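Local coordinates for protein listeriolysin O (Listeria monocytogenes, PDB 4CDB) that forms oligomeric pores in cholesterol-containing host membranes, inserting after a major conformational change and thereby lysing the cell, at residues Y254-A259 with A348-F353; Q215-V220 with R340-V345. One frame throughout, in Å; residues are numbered along the deposited sequence.

Interaction 1: Y254-A259 with A348-F353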
loop_
_atom_site.group_PDB
_atom_site.type_symbol
_atom_site.label_atom_id
_atom_site.label_comp_id
_atom_site.label_asym_id
_atom_site.label_seq_id
_atom_site.Cartn_x
_atom_site.Cartn_y
_atom_site.Cartn_z
ATOM N N TYR A 254 -7.194 -12.562 25.358
ATOM C CA TYR A 254 -8.588 -12.482 24.941
ATOM C C TYR A 254 -8.818 -11.347 23.947
ATOM O O TYR A 254 -8.097 -10.348 23.947
ATOM C CB TYR A 254 -9.520 -12.326 26.149
ATOM C CG TYR A 254 -9.350 -11.033 26.912
ATOM C CD1 TYR A 254 -8.339 -10.890 27.852
ATOM C CD2 TYR A 254 -10.208 -9.959 26.703
ATOM C CE1 TYR A 254 -8.179 -9.711 28.555
ATOM C CE2 TYR A 254 -10.057 -8.778 27.403
ATOM C CZ TYR A 254 -9.041 -8.660 28.329
ATOM O OH TYR A 254 -8.883 -7.487 29.029
ATOM N N ILE A 255 -9.821 -11.513 23.094
ATOM C CA ILE A 255 -10.201 -10.459 22.166
ATOM C C ILE A 255 -10.974 -9.382 22.927
ATOM O O ILE A 255 -12.124 -9.584 23.319
ATOM C CB ILE A 255 -11.028 -11.018 20.992
ATOM C CG1 ILE A 255 -10.234 -12.104 20.257
ATOM C CG2 ILE A 255 -11.424 -9.908 20.035
ATOM C CD1 ILE A 255 -10.939 -12.677 19.042
ATOM N N SER A 256 -10.324 -8.240 23.144
ATOM C CA SER A 256 -10.885 -7.168 23.961
ATOM C C SER A 256 -11.864 -6.275 23.200
ATOM O O SER A 256 -12.730 -5.645 23.801
ATOM C CB SER A 256 -9.762 -6.325 24.572
ATOM O OG SER A 256 -8.856 -5.885 23.573
ATOM N N SER A 257 -11.726 -6.225 21.878
ATOM C CA SER A 257 -12.580 -5.376 21.053
ATOM C C SER A 257 -12.583 -5.833 19.600
ATOM O O SER A 257 -11.550 -6.237 19.074
ATOM C CB SER A 257 -12.117 -3.921 21.135
ATOM O OG SER A 257 -12.948 -3.079 20.358
ATOM N N VAL A 258 -13.748 -5.766 18.959
ATOM C CA VAL A 258 -13.878 -6.140 17.556
ATOM C C VAL A 258 -14.508 -5.009 16.752
ATOM O O VAL A 258 -15.553 -4.475 17.131
ATOM C CB VAL A 258 -14.745 -7.408 17.374
ATOM C CG1 VAL A 258 -14.925 -7.727 15.891
ATOM C CG2 VAL A 258 -14.132 -8.594 18.105
ATOM N N ALA A 259 -13.866 -4.641 15.647
ATOM C CA ALA A 259 -14.408 -3.625 14.750
ATOM C C ALA A 259 -15.266 -4.272 13.663
ATOM O O ALA A 259 -14.823 -5.193 12.971
ATOM C CB ALA A 259 -13.285 -2.805 14.125
ATOM N N ALA A 348 -11.469 -6.119 11.938
ATOM C CA ALA A 348 -10.298 -5.864 12.770
ATOM C C ALA A 348 -10.629 -6.121 14.232
ATOM O O ALA A 348 -11.787 -6.026 14.636
ATOM C CB ALA A 348 -9.817 -4.436 12.588
ATOM N N TYR A 349 -9.612 -6.445 15.022
ATOM C CA TYR A 349 -9.805 -6.643 16.452
ATOM C C TYR A 349 -8.530 -6.436 17.261
ATOM O O TYR A 349 -7.423 -6.514 16.728
ATOM C CB TYR A 349 -10.414 -8.021 16.738
ATOM C CG TYR A 349 -9.544 -9.208 16.372
ATOM C CD1 TYR A 349 -9.513 -9.695 15.073
ATOM C CD2 TYR A 349 -8.777 -9.858 17.332
ATOM C CE1 TYR A 349 -8.729 -10.789 14.733
ATOM C CE2 TYR A 349 -7.989 -10.951 17.005
ATOM C CZ TYR A 349 -7.971 -11.413 15.702
ATOM O OH TYR A 349 -7.192 -12.498 15.366
ATOM N N THR A 350 -8.699 -6.162 18.550
ATOM C CA THR A 350 -7.569 -5.980 19.451
ATOM C C THR A 350 -7.546 -7.110 20.474
ATOM O O THR A 350 -8.592 -7.674 20.808
ATOM C CB THR A 350 -7.649 -4.632 20.189
ATOM O OG1 THR A 350 -8.754 -4.653 21.099
ATOM C CG2 THR A 350 -7.830 -3.488 19.199
ATOM N N THR A 351 -6.359 -7.437 20.972
ATOM C CA THR A 351 -6.221 -8.499 21.961
ATOM C C THR A 351 -5.481 -8.018 23.207
ATOM O O THR A 351 -4.550 -7.218 23.119
ATOM C CB THR A 351 -5.487 -9.722 21.379
ATOM O OG1 THR A 351 -4.289 -9.289 20.723
ATOM C CG2 THR A 351 -6.368 -10.442 20.378
ATOM N N ASN A 352 -5.909 -8.511 24.366
ATOM C CA ASN A 352 -5.240 -8.214 25.627
ATOM C C ASN A 352 -4.744 -9.495 26.276
ATOM O O ASN A 352 -5.448 -10.506 26.277
ATOM C CB ASN A 352 -6.188 -7.499 26.594
ATOM C CG ASN A 352 -6.548 -6.097 26.142
ATOM O OD1 ASN A 352 -6.280 -5.706 25.007
ATOM N ND2 ASN A 352 -7.167 -5.333 27.034
ATOM N N PHE A 353 -3.532 -9.457 26.824
ATOM C CA PHE A 353 -3.021 -10.579 27.604
ATOM C C PHE A 353 -3.883 -10.741 28.852
ATOM O O PHE A 353 -4.279 -9.754 29.468
ATOM C CB PHE A 353 -1.557 -10.350 27.992
ATOM C CG PHE A 353 -0.602 -10.412 26.829
ATOM C CD1 PHE A 353 -0.249 -11.630 26.269
ATOM C CD2 PHE A 353 -0.046 -9.253 26.305
ATOM C CE1 PHE A 353 0.633 -11.692 25.201
ATOM C CE2 PHE A 353 0.837 -9.310 25.238
ATOM C CZ PHE A 353 1.176 -10.531 24.686
#
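Tyr-254 and Asn-352 belong to an antiparallel strand pairing interrupted by a beta bulge, in the twisted sheet of this cholesterol-dependent cytolysin. The two form a hydrogen-bonded pair: Tyr-254 N reaches Asn-352 O at 2.8 Å, with the reciprocal bond from Asn-352 N to Tyr-254 O. Beyond Ile-255, paired with Thr-351, the register slips by one, because Ser-257 rather than Ser-256 pairs with Thr-350. Ser-256 is the extra residue, and its backbone departs from extended geometry. Its N-H still bonds Thr-350 O, at 3.0 Å but bent to 138°, while its CB turns toward the partner strand. With chi1 52°, OG lies between the backbone N and carbonyl carbon and shares a hydrogen bond with Thr-350 OG1 (2.8 Å).

On the face carrying Ile-255 and Val-258, Ile-255 CG2 lies 3.8 Å from Tyr-349 CD2. On the other, Asn-352 CB packs against the phenol of Tyr-254, 3.5 Å from CZ, with ring and amide planes 65° apart. Asn-357 OD1 hydrogen-bonds Tyr-254 OH, and Phe-231 meets the ring edge-to-face. Asn-352 ND2 adds a weak bond to Tyr-254 OH, 3.4 Å long and bent at the hydrogen.

Interaction 2: Q215-V220 with R340-V345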
loop_
_atom_site.group_PDB
_atom_site.type_symbol
_atom_site.label_atom_id
_atom_site.label_comp_id
_atom_site.label_asym_id
_atom_site.label_seq_id
_atom_site.Cartn_x
_atom_site.Cartn_y
_atom_site.Cartn_z
ATOM N N GLN A 215 -14.210 0.845 6.540
ATOM C CA GLN A 215 -15.308 1.661 7.040
ATOM C C GLN A 215 -15.930 0.975 8.254
ATOM O O GLN A 215 -16.701 0.022 8.121
ATOM C CB GLN A 215 -16.348 1.898 5.941
ATOM C CG GLN A 215 -15.851 2.800 4.818
ATOM C CD GLN A 215 -16.708 2.715 3.571
ATOM O OE1 GLN A 215 -17.217 1.651 3.226
ATOM N NE2 GLN A 215 -16.873 3.844 2.887
ATOM N N ILE A 216 -15.572 1.454 9.441
ATOM C CA ILE A 216 -16.017 0.835 10.683
ATOM C C ILE A 216 -17.302 1.483 11.190
ATOM O O ILE A 216 -17.331 2.677 11.487
ATOM C CB ILE A 216 -14.930 0.930 11.772
ATOM C CG1 ILE A 216 -13.607 0.370 11.248
ATOM C CG2 ILE A 216 -15.375 0.209 13.041
ATOM C CD1 ILE A 216 -12.419 0.652 12.147
ATOM N N TYR A 217 -18.361 0.686 11.293
ATOM C CA TYR A 217 -19.662 1.185 11.719
ATOM C C TYR A 217 -19.773 1.237 13.240
ATOM O O TYR A 217 -20.390 2.148 13.796
ATOM C CB TYR A 217 -20.778 0.316 11.139
ATOM C CG TYR A 217 -20.777 0.255 9.628
ATOM C CD1 TYR A 217 -20.363 1.343 8.871
ATOM C CD2 TYR A 217 -21.184 -0.893 8.959
ATOM C CE1 TYR A 217 -20.359 1.293 7.490
ATOM C CE2 TYR A 217 -21.184 -0.951 7.576
ATOM C CZ TYR A 217 -20.769 0.144 6.847
ATOM O OH TYR A 217 -20.766 0.089 5.472
ATOM N N TYR A 218 -19.175 0.254 13.906
ATOM C CA TYR A 218 -19.188 0.202 15.363
ATOM C C TYR A 218 -18.144 -0.764 15.913
ATOM O O TYR A 218 -17.674 -1.661 15.208
ATOM C CB TYR A 218 -20.580 -0.172 15.886
ATOM C CG TYR A 218 -21.131 -1.470 15.335
ATOM C CD1 TYR A 218 -20.893 -2.677 15.979
ATOM C CD2 TYR A 218 -21.895 -1.487 14.176
ATOM C CE1 TYR A 218 -21.397 -3.864 15.483
ATOM C CE2 TYR A 218 -22.402 -2.669 13.671
ATOM C CZ TYR A 218 -22.151 -3.854 14.327
ATOM O OH TYR A 218 -22.655 -5.031 13.826
ATOM N N ASN A 219 -17.785 -0.560 17.177
ATOM C CA ASN A 219 -16.906 -1.469 17.895
ATOM C C ASN A 219 -17.619 -2.066 19.097
ATOM O O ASN A 219 -18.336 -1.367 19.818
ATOM C CB ASN A 219 -15.637 -0.747 18.354
ATOM C CG ASN A 219 -14.784 -0.276 17.198
ATOM O OD1 ASN A 219 -13.865 -0.972 16.767
ATOM N ND2 ASN A 219 -15.084 0.912 16.686
ATOM N N VAL A 220 -17.426 -3.363 19.305
ATOM C CA VAL A 220 -17.921 -4.023 20.501
ATOM C C VAL A 220 -16.744 -4.468 21.362
ATOM O O VAL A 220 -15.887 -5.235 20.910
ATOM C CB VAL A 220 -18.814 -5.235 20.163
ATOM C CG1 VAL A 220 -19.196 -5.985 21.433
ATOM C CG2 VAL A 220 -20.059 -4.783 19.403
ATOM N N ARG A 340 -29.261 -0.459 8.481
ATOM C CA ARG A 340 -29.775 -1.746 8.953
ATOM C C ARG A 340 -29.520 -2.905 7.990
ATOM O O ARG A 340 -29.242 -4.026 8.418
ATOM C CB ARG A 340 -31.275 -1.639 9.242
ATOM C CG ARG A 340 -31.842 -2.789 10.067
ATOM C CD ARG A 340 -33.361 -2.709 10.148
ATOM N NE ARG A 340 -33.907 -3.564 11.199
ATOM C CZ ARG A 340 -34.447 -3.112 12.326
ATOM N NH1 ARG A 340 -34.525 -1.806 12.552
ATOM N NH2 ARG A 340 -34.918 -3.964 13.226
ATOM N N GLU A 341 -29.621 -2.632 6.693
ATOM C CA GLU A 341 -29.462 -3.668 5.675
ATOM C C GLU A 341 -28.029 -4.192 5.586
ATOM O O GLU A 341 -27.810 -5.389 5.403
ATOM C CB GLU A 341 -29.929 -3.155 4.309
ATOM C CG GLU A 341 -31.438 -3.202 4.104
ATOM C CD GLU A 341 -32.206 -2.409 5.147
ATOM O OE1 GLU A 341 -31.844 -1.240 5.397
ATOM O OE2 GLU A 341 -33.175 -2.957 5.713
ATOM N N THR A 342 -27.061 -3.289 5.710
ATOM C CA THR A 342 -25.654 -3.675 5.717
ATOM C C THR A 342 -25.043 -3.444 7.098
ATOM O O THR A 342 -24.537 -2.359 7.387
ATOM C CB THR A 342 -24.848 -2.907 4.650
ATOM O OG1 THR A 342 -24.857 -1.507 4.953
ATOM C CG2 THR A 342 -25.457 -3.124 3.272
ATOM N N PRO A 343 -25.090 -4.475 7.958
ATOM C CA PRO A 343 -24.673 -4.361 9.360
ATOM C C PRO A 343 -23.163 -4.424 9.549
ATOM O O PRO A 343 -22.665 -3.992 10.591
ATOM C CB PRO A 343 -25.337 -5.575 10.031
ATOM C CG PRO A 343 -26.054 -6.336 8.927
ATOM C CD PRO A 343 -25.508 -5.845 7.628
ATOM N N GLY A 344 -22.448 -4.961 8.567
ATOM C CA GLY A 344 -21.001 -5.050 8.644
ATOM C C GLY A 344 -20.505 -6.370 9.201
ATOM O O GLY A 344 -21.227 -7.072 9.911
ATOM N N VAL A 345 -19.261 -6.704 8.875
ATOM C CA VAL A 345 -18.648 -7.944 9.326
ATOM C C VAL A 345 -17.399 -7.602 10.129
ATOM O O VAL A 345 -16.896 -6.482 10.032
ATOM C CB VAL A 345 -18.264 -8.836 8.124
ATOM C CG1 VAL A 345 -19.494 -9.161 7.290
ATOM C CG2 VAL A 345 -17.201 -8.154 7.271
HETATM O O HOH W 1 -21.897 -1.492 4.005
#
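A classic beta bulge on strand 207-222, where Tyr-217 and Tyr-218 both face Tyr-260, supplies the two rings that meet the loop leading into strand 345-353. The backbone evidence is local: Tyr-217 has a psi of -37°, whereas Tyr-218 returns to extended values, and both residues make backbone hydrogen bonds to Tyr-260. Two consecutive tyrosines can therefore reach the same piece of loop.

Pro-343 O is their common neighbour. It lies at the edge of the Tyr-217 ring, near the ring plane and 3.8 Å from CD2, and approaches the Tyr-218 ring obliquely, 3.4 Å from CE2. Tyr-217 CE2 also comes within 3.6 Å of Thr-342 O, so the same ring borders two successive loop carbonyls. Its chi1 of -59° sets CG beside the backbone N, and the CB bond points toward the loop. The CA of Gly-344 passes the Tyr-217 ring at 4.2 Å from CD2, and its positive phi, 94°, is a backbone conformation readily reached by glycine.

At the far end of Tyr-217, OH hydrogen-bonds Gly-335 O. A water also lies between Tyr-217 OH and Thr-342 OG1, 3.1 Å from the latter, but its 2.4 Å approach to Tyr-217 OH is too short to be trusted, so the bridge is doubtful.

Phe-338 also meets the Tyr-217 ring. Tyr-218 packs against Ile-118 of strand 114-118 and Val-148 of helix 137-152, so its ring joins the strand to that helix, which Arg-340 of the loop also touches at Asn-152.

Overall arrangement
The centres of interactions 1 and 2 lie about 16 Å apart, on the same side of the chain's centre, and both reach the same antiparallel sheet. Their segments alternate along the sequence: 215-220, 254-259, 340-345, 348-353. Strand 252-260 lies between strands 207-222 and 345-353, so it joins the two contacts directly. Val-258 N probably hydrogen-bonds Val-220 O at 2.9 Å, and Ala-259 CB packs 3.8 Å from Ile-216 CG2. Interaction 2 brings strand 207-222 against the loop that runs into strand 345-353, and interaction 1 pairs that strand with its neighbour. They join sequence-distant strands and a connecting loop, well away from the C-terminal beta-sandwich domain bearing the cholesterol-binding motif.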